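Local coordinates for protein methionyl-tRNA formyltransferase (Clostridium thermocellum, PDB 1ZGH) that probably transfers a formyl group from 10-formyltetrahydrofolate to the amino group of methionine carried on initiator tRNA, at residues S164-F168 and N169-P173; I35-K39 and S40-K44; G154-E157 and E158-R162. One frame throughout, in Å; residues are numbered along the deposited sequence.

Interaction 1: S164-F168 and N169-P173; sequences SKIIF and NDMIP
Lys165 O receives the backbone N of Asn169 at 2.9 Å, the ordinary i to i+4 bond of an alpha-helix, and directly after it the helix widens. Ile166 O accepts twice: Met171 N, five residues on, arrives at 3.1 Å in the carbonyl plane, whereas Asp170 N, four residues on, stands 40° above that plane. Ile172 N continues the five-residue spacing with a bond of 2.8 Å to Ile167 O. These i to i+5 bonds define a pi-type turn at 169-171. Pro173, which has no N-H to offer, follows it: its CD lies 3.3 Å from Phe168 O, and its N makes no bond to the preceding turn, so the helix is kinked there. The axes of the short segments 164-168 and 169-173 differ in direction by 35°, consistent with this kink.

The apolar contacts follow the same shift in spacing. Ile167 CG2 meets Ile172 CD1 at 3.8 Å, five residues apart, while its other branch, CG1, approaches SE of selenomethionine Met171. Ile166 directs CG2 at CG and SE of Met171; with CG1 anti to the carbonyl carbon (chi1 -68°), CG2 is the branch set beside that carbonyl, on the side of the following turn. Phe168 and Ile172 run side by side in the same direction, and Ile172 CD1 lies over one face of the phenyl ring, 4.1 Å from Phe168 CE1. On the exposed side, Asn169 ND2 rests against the aliphatic CG of Lys165.

Helix 156-178 lies over the sheet here: Ile166 and Met171 reach strands 127-134 and 144-151, Ile167 and Ile172 touch Phe103 of strand 100-104, and Asp170 forms a salt bridge with Arg148. Phe168 and Ile172 also pack against helix 40-52.

Interaction 2: I35-K39 and S40-K44; sequences IATTK and SWNIK
Asn42 ND2 donates to Thr38 O over 2.9 Å, with an N-H...O angle of 164° and the acceptor close to the amide plane. The carboxamide thus bonds back to the loop that precedes its own helix, while its other end, OD1, is bonded to Ser164; two partners therefore fix the rotation of the amide. Ile43 N reaches Lys39 O at 3.1 Å and closes the first helical turn. Asn42 N is a second, weak donor to that oxygen.

Beyond these bonds, Thr37 turns its side chain to the helix and sets OG1 3.0 Å from Asn42 CB; the same OG1 has a weak hydrogen bond with His85 N, and CG2 packs beside the asparagine CB. Trp41 has CG between its backbone N and carbonyl carbon (chi1 53°), which folds the indole back beside Lys39. The CB of Lys39 stands 3.7 Å from the centroid of the six-membered ring and 17° off its normal, a CH-pi contact over the face. CG still touches the ring's CZ2, and the chain beyond leads away so that NZ bonds to Glu221 O; Ser40 OG bonds to the carboxylate of Glu221.

Lys39 occupies the N-cap position. Residues 35-44 form the strand-to-helix connection of a beta-alpha-beta unit with Rossmann-like topology, from strand 31-36 through helix 40-52 to the parallel strand 57-62.

Interaction 3: G154-E157 and E158-R162; sequences GTAE and EIFMR
Thr155 and Glu158 cross with their polar ends exchanged. Thr155 OG1, placed between its own backbone N and carbonyl carbon (chi1 65°), faces into the first turn and accepts from Glu158 N at 3.1 Å with an N-H...O angle of 162°. In return Glu158 has CG beside its own backbone N, and from there the extended chain brings the carboxylate to Thr155, where OE1 takes Thr155 N at 3.0 Å, from 41° above the carboxylate plane. These reciprocal bonds make a capping box at the start of helix 156-178, with Thr155 as N-cap. Two amide hydrogens at the helix start are thereby satisfied by side-chain oxygens, and the negative carboxylate probably interacts favourably with the helix dipole. OE1 also lies 3.3 Å from Gly154 CA, close against the preceding glycine, whose backbone angles by themselves call for glycine.

Ile159 N bonds to Thr155 O at 2.9 Å, and the CG1-CD1 arm of the isoleucine lies along that carbonyl oxygen. One step round the helix, Phe160 projects past Ala156, with CE2 4.1 Å from the alanine CB; the aromatic ring also meets Tyr223. On a further side Glu157 and selenomethionine Met161 cross, the methyl CE of Met161 resting 3.8 Å from CG of Glu157. Glu157 carries its carboxylate onward to Glu221 N, and the guanidinium of Arg162 bonds to the carbonyl oxygens of Asp151 and Tyr153.

Along the chain, interaction 2 comes first, then interaction 3, with interaction 1 directly after it. Interaction 3 spans the N-cap and first turns of helix 156-178, interaction 1 its middle; their centres are about 15 Å apart, and they adjoin in sequence without other contact. Interaction 2, at the start of helix 40-52, lies, centre to centre, about 13 Å from interaction 1 and about 14 Å from interaction 3, and touches both. Trp41 packs on Glu157, Phe160 and Met161, with Trp41 CZ2 3.5 Å from Phe160 CB, while Phe168 CE1 lies 3.9 Å from Ile35 CD1. The touches between interaction 2 and the other two hold the start of helix 40-52 against helix 156-178.

Interaction 1: S164-F168 and N169-P173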
loop_
_atom_site.group_PDB
_atom_site.type_symbol
_atom_site.label_atom_id
_atom_site.label_comp_id
_atom_site.label_asym_id
_atom_site.label_seq_id
_atom_site.Cartn_x
_atom_site.Cartn_y
_atom_site.Cartn_z
ATOM N N SER A 164 5.498 4.332 3.852
ATOM C CA SER A 164 6.747 3.647 3.509
ATOM C C SER A 164 7.833 4.001 4.519
ATOM O O SER A 164 8.577 3.118 4.993
ATOM C CB SER A 164 7.179 3.994 2.081
ATOM O OG SER A 164 8.267 3.182 1.664
ATOM N N LYS A 165 7.913 5.290 4.864
ATOM C CA LYS A 165 8.867 5.747 5.855
ATOM C C LYS A 165 8.626 5.087 7.234
ATOM O O LYS A 165 9.570 4.681 7.890
ATOM C CB LYS A 165 8.895 7.270 5.923
ATOM C CG LYS A 165 9.882 7.869 6.886
ATOM C CD LYS A 165 10.119 9.404 6.623
ATOM C CE LYS A 165 10.757 10.105 7.787
ATOM N NZ LYS A 165 11.299 11.474 7.408
ATOM N N ILE A 166 7.370 4.954 7.650
ATOM C CA ILE A 166 7.032 4.246 8.893
ATOM C C ILE A 166 7.430 2.767 8.817
ATOM O O ILE A 166 7.971 2.210 9.779
ATOM C CB ILE A 166 5.511 4.410 9.235
ATOM C CG1 ILE A 166 5.241 5.880 9.593
ATOM C CG2 ILE A 166 5.083 3.448 10.385
ATOM C CD1 ILE A 166 3.737 6.310 9.718
ATOM N N ILE A 167 7.181 2.138 7.673
ATOM C CA ILE A 167 7.435 0.738 7.502
ATOM C C ILE A 167 8.952 0.458 7.569
ATOM O O ILE A 167 9.428 -0.461 8.286
ATOM C CB ILE A 167 6.831 0.220 6.191
ATOM C CG1 ILE A 167 5.309 0.117 6.347
ATOM C CG2 ILE A 167 7.394 -1.168 5.821
ATOM C CD1 ILE A 167 4.550 -0.104 5.012
ATOM N N PHE A 168 9.705 1.259 6.833
ATOM C CA PHE A 168 11.155 1.061 6.724
ATOM C C PHE A 168 11.960 1.556 7.914
ATOM O O PHE A 168 12.972 0.924 8.258
ATOM C CB PHE A 168 11.707 1.664 5.431
ATOM C CG PHE A 168 11.485 0.778 4.223
ATOM C CD1 PHE A 168 12.332 -0.281 3.977
ATOM C CD2 PHE A 168 10.424 1.002 3.352
ATOM C CE1 PHE A 168 12.138 -1.126 2.871
ATOM C CE2 PHE A 168 10.214 0.180 2.232
ATOM C CZ PHE A 168 11.103 -0.902 1.994
ATOM N N ASN A 169 11.528 2.641 8.546
ATOM C CA ASN A 169 12.335 3.229 9.634
ATOM C C ASN A 169 11.954 2.681 10.995
ATOM O O ASN A 169 12.791 2.626 11.877
ATOM C CB ASN A 169 12.237 4.753 9.632
ATOM C CG ASN A 169 12.919 5.397 8.410
ATOM O OD1 ASN A 169 13.521 4.720 7.566
ATOM N ND2 ASN A 169 12.850 6.713 8.342
ATOM N N ASP A 170 10.713 2.226 11.154
ATOM C CA ASP A 170 10.200 1.786 12.461
ATOM C C ASP A 170 9.802 0.308 12.458
ATOM O O ASP A 170 10.350 -0.483 13.235
ATOM C CB ASP A 170 9.018 2.679 12.853
ATOM C CG ASP A 170 8.360 2.273 14.173
ATOM O OD1 ASP A 170 7.328 2.903 14.517
ATOM O OD2 ASP A 170 8.858 1.351 14.878
HETATM N N MSE A 171 8.892 -0.083 11.571
HETATM C CA MSE A 171 8.295 -1.408 11.644
HETATM C C MSE A 171 9.243 -2.570 11.285
HETATM O O MSE A 171 9.326 -3.543 12.038
HETATM C CB MSE A 171 7.004 -1.474 10.831
HETATM C CG MSE A 171 5.979 -0.450 11.300
HETATM SE SE MSE A 171 4.300 -0.605 10.343
HETATM C CE MSE A 171 3.434 -2.020 11.415
ATOM N N ILE A 172 9.919 -2.476 10.145
ATOM C CA ILE A 172 10.851 -3.497 9.717
ATOM C C ILE A 172 11.988 -3.702 10.748
ATOM O O ILE A 172 12.193 -4.817 11.184
ATOM C CB ILE A 172 11.334 -3.298 8.248
ATOM C CG1 ILE A 172 10.180 -3.677 7.297
ATOM C CG2 ILE A 172 12.531 -4.217 7.926
ATOM C CD1 ILE A 172 10.449 -3.471 5.817
ATOM N N PRO A 173 12.685 -2.635 11.179
ATOM C CA PRO A 173 13.694 -2.816 12.247
ATOM C C PRO A 173 13.182 -3.496 13.529
ATOM O O PRO A 173 13.870 -4.354 14.103
ATOM C CB PRO A 173 14.149 -1.386 12.540
ATOM C CG PRO A 173 13.921 -0.675 11.261
ATOM C CD PRO A 173 12.632 -1.234 10.733
#

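Interaction 2: I35-K39 and S40-K44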
loop_
_atom_site.group_PDB
_atom_site.type_symbol
_atom_site.label_atom_id
_atom_site.label_comp_id
_atom_site.label_asym_id
_atom_site.label_seq_id
_atom_site.Cartn_x
_atom_site.Cartn_y
_atom_site.Cartn_z
ATOM N N ILE A 35 13.052 -8.316 0.544
ATOM C CA ILE A 35 12.076 -7.237 0.400
ATOM C C ILE A 35 11.497 -7.260 -1.009
ATOM O O ILE A 35 12.178 -6.947 -1.981
ATOM C CB ILE A 35 12.683 -5.843 0.694
ATOM C CG1 ILE A 35 13.398 -5.876 2.056
ATOM C CG2 ILE A 35 11.568 -4.745 0.688
ATOM C CD1 ILE A 35 13.984 -4.552 2.499
ATOM N N ALA A 36 10.217 -7.592 -1.103
ATOM C CA ALA A 36 9.527 -7.607 -2.385
ATOM C C ALA A 36 8.589 -6.412 -2.428
ATOM O O ALA A 36 7.664 -6.296 -1.636
ATOM C CB ALA A 36 8.781 -8.931 -2.565
ATOM N N THR A 37 8.866 -5.469 -3.304
ATOM C CA THR A 37 8.045 -4.244 -3.330
ATOM C C THR A 37 8.068 -3.626 -4.714
ATOM O O THR A 37 9.036 -3.817 -5.482
ATOM C CB THR A 37 8.576 -3.218 -2.287
ATOM O OG1 THR A 37 7.610 -2.179 -2.053
ATOM C CG2 THR A 37 9.952 -2.628 -2.735
ATOM N N THR A 38 7.021 -2.849 -4.989
ATOM C CA THR A 38 6.967 -1.967 -6.130
ATOM C C THR A 38 6.720 -0.526 -5.658
ATOM O O THR A 38 6.501 -0.263 -4.465
ATOM C CB THR A 38 5.866 -2.439 -7.094
ATOM O OG1 THR A 38 4.636 -2.371 -6.419
ATOM C CG2 THR A 38 6.121 -3.871 -7.490
ATOM N N LYS A 39 6.761 0.374 -6.633
ATOM C CA LYS A 39 6.688 1.842 -6.499
ATOM C C LYS A 39 8.043 2.417 -6.205
ATOM O O LYS A 39 8.800 1.889 -5.385
ATOM C CB LYS A 39 5.668 2.330 -5.484
ATOM C CG LYS A 39 4.265 1.760 -5.679
ATOM C CD LYS A 39 3.617 2.113 -7.062
ATOM C CE LYS A 39 2.131 1.842 -7.006
ATOM N NZ LYS A 39 1.413 2.112 -8.298
ATOM N N SER A 40 8.367 3.498 -6.904
ATOM C CA SER A 40 9.692 4.074 -6.845
ATOM C C SER A 40 10.148 4.368 -5.408
ATOM O O SER A 40 11.301 4.136 -5.056
ATOM C CB SER A 40 9.735 5.361 -7.711
ATOM O OG SER A 40 8.851 6.352 -7.217
ATOM N N TRP A 41 9.258 4.906 -4.569
ATOM C CA TRP A 41 9.685 5.329 -3.210
ATOM C C TRP A 41 10.036 4.094 -2.344
ATOM O O TRP A 41 10.971 4.121 -1.555
ATOM C CB TRP A 41 8.631 6.235 -2.542
ATOM C CG TRP A 41 7.243 5.644 -2.517
ATOM C CD1 TRP A 41 6.736 4.801 -1.591
ATOM C CD2 TRP A 41 6.218 5.818 -3.503
ATOM N NE1 TRP A 41 5.439 4.453 -1.909
ATOM C CE2 TRP A 41 5.109 5.043 -3.098
ATOM C CE3 TRP A 41 6.121 6.574 -4.672
ATOM C CZ2 TRP A 41 3.913 5.036 -3.808
ATOM C CZ3 TRP A 41 4.962 6.526 -5.397
ATOM C CH2 TRP A 41 3.871 5.772 -4.962
ATOM N N ASN A 42 9.294 3.001 -2.522
ATOM C CA ASN A 42 9.547 1.778 -1.757
ATOM C C ASN A 42 10.856 1.142 -2.182
ATOM O O ASN A 42 11.614 0.660 -1.361
ATOM C CB ASN A 42 8.427 0.752 -1.959
ATOM C CG ASN A 42 7.125 1.148 -1.258
ATOM O OD1 ASN A 42 7.146 1.561 -0.111
ATOM N ND2 ASN A 42 6.014 1.027 -1.963
ATOM N N ILE A 43 11.113 1.129 -3.485
ATOM C CA ILE A 43 12.357 0.577 -4.009
ATOM C C ILE A 43 13.573 1.370 -3.518
ATOM O O ILE A 43 14.599 0.793 -3.141
ATOM C CB ILE A 43 12.316 0.518 -5.551
ATOM C CG1 ILE A 43 11.206 -0.439 -6.010
ATOM C CG2 ILE A 43 13.693 0.078 -6.108
ATOM C CD1 ILE A 43 10.908 -0.332 -7.518
ATOM N N LYS A 44 13.469 2.693 -3.579
ATOM C CA LYS A 44 14.504 3.573 -3.065
ATOM C C LYS A 44 14.751 3.254 -1.591
ATOM O O LYS A 44 15.882 3.157 -1.181
ATOM C CB LYS A 44 14.131 5.059 -3.237
ATOM C CG LYS A 44 15.058 6.067 -2.458
ATOM C CD LYS A 44 14.610 7.567 -2.563
ATOM C CE LYS A 44 13.190 7.879 -2.021
ATOM N NZ LYS A 44 12.972 7.710 -0.538
#

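Interaction 3: G154-E157 and E158-R162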
loop_
_atom_site.group_PDB
_atom_site.type_symbol
_atom_site.label_atom_id
_atom_site.label_comp_id
_atom_site.label_asym_id
_atom_site.label_seq_id
_atom_site.Cartn_x
_atom_site.Cartn_y
_atom_site.Cartn_z
ATOM N N GLY A 154 -3.387 14.657 2.420
ATOM C CA GLY A 154 -2.499 14.782 1.203
ATOM C C GLY A 154 -2.888 13.880 0.022
ATOM O O GLY A 154 -3.958 13.274 -0.007
ATOM N N THR A 155 -1.994 13.761 -0.952
ATOM C CA THR A 155 -2.234 12.952 -2.130
ATOM C C THR A 155 -1.909 11.478 -1.796
ATOM O O THR A 155 -1.193 11.200 -0.837
ATOM C CB THR A 155 -1.316 13.434 -3.270
ATOM O OG1 THR A 155 0.058 13.206 -2.915
ATOM C CG2 THR A 155 -1.583 15.008 -3.667
ATOM N N ALA A 156 -2.349 10.563 -2.642
ATOM C CA ALA A 156 -1.952 9.166 -2.512
ATOM C C ALA A 156 -0.438 8.989 -2.419
ATOM O O ALA A 156 0.021 8.260 -1.544
ATOM C CB ALA A 156 -2.535 8.339 -3.614
ATOM N N GLU A 157 0.323 9.624 -3.322
ATOM C CA GLU A 157 1.752 9.563 -3.315
ATOM C C GLU A 157 2.355 10.003 -1.991
ATOM O O GLU A 157 3.232 9.301 -1.460
ATOM C CB GLU A 157 2.396 10.314 -4.488
ATOM C CG GLU A 157 3.956 10.112 -4.601
ATOM C CD GLU A 157 4.438 9.885 -6.012
ATOM O OE1 GLU A 157 5.643 10.041 -6.259
ATOM O OE2 GLU A 157 3.620 9.511 -6.873
ATOM N N GLU A 158 1.874 11.122 -1.445
ATOM C CA GLU A 158 2.341 11.646 -0.157
ATOM C C GLU A 158 2.044 10.669 0.993
ATOM O O GLU A 158 2.884 10.395 1.850
ATOM C CB GLU A 158 1.711 13.037 0.120
ATOM C CG GLU A 158 2.372 14.173 -0.656
ATOM C CD GLU A 158 1.537 15.468 -0.700
ATOM O OE1 GLU A 158 0.391 15.437 -0.230
ATOM O OE2 GLU A 158 2.027 16.486 -1.216
ATOM N N ILE A 159 0.862 10.074 0.952
ATOM C CA ILE A 159 0.437 9.151 2.004
ATOM C C ILE A 159 1.229 7.838 1.901
ATOM O O ILE A 159 1.677 7.315 2.905
ATOM C CB ILE A 159 -1.104 8.867 1.895
ATOM C CG1 ILE A 159 -1.899 10.149 2.243
ATOM C CG2 ILE A 159 -1.505 7.674 2.796
ATOM C CD1 ILE A 159 -3.342 10.106 1.746
ATOM N N PHE A 160 1.395 7.323 0.694
ATOM C CA PHE A 160 2.187 6.091 0.494
ATOM C C PHE A 160 3.651 6.295 0.887
ATOM O O PHE A 160 4.270 5.404 1.487
ATOM C CB PHE A 160 2.059 5.551 -0.938
ATOM C CG PHE A 160 0.734 4.972 -1.265
ATOM C CD1 PHE A 160 0.085 4.102 -0.394
ATOM C CD2 PHE A 160 0.158 5.213 -2.504
ATOM C CE1 PHE A 160 -1.122 3.549 -0.737
ATOM C CE2 PHE A 160 -1.040 4.657 -2.831
ATOM C CZ PHE A 160 -1.669 3.805 -1.952
HETATM N N MSE A 161 4.212 7.467 0.599
HETATM C CA MSE A 161 5.582 7.746 1.043
HETATM C C MSE A 161 5.694 7.895 2.572
HETATM O O MSE A 161 6.668 7.486 3.173
HETATM C CB MSE A 161 6.168 8.981 0.325
HETATM C CG MSE A 161 6.285 8.753 -1.177
HETATM SE SE MSE A 161 7.126 10.315 -2.044
HETATM C CE MSE A 161 5.958 11.551 -1.716
ATOM N N ARG A 162 4.684 8.493 3.188
ATOM C CA ARG A 162 4.604 8.606 4.642
ATOM C C ARG A 162 4.527 7.199 5.289
ATOM O O ARG A 162 5.240 6.912 6.255
ATOM C CB ARG A 162 3.363 9.455 4.989
ATOM C CG ARG A 162 3.131 9.758 6.458
ATOM C CD ARG A 162 1.810 10.598 6.625
ATOM N NE ARG A 162 1.790 11.797 5.785
ATOM C CZ ARG A 162 0.742 12.295 5.144
ATOM N NH1 ARG A 162 -0.453 11.746 5.282
ATOM N NH2 ARG A 162 0.888 13.387 4.382
#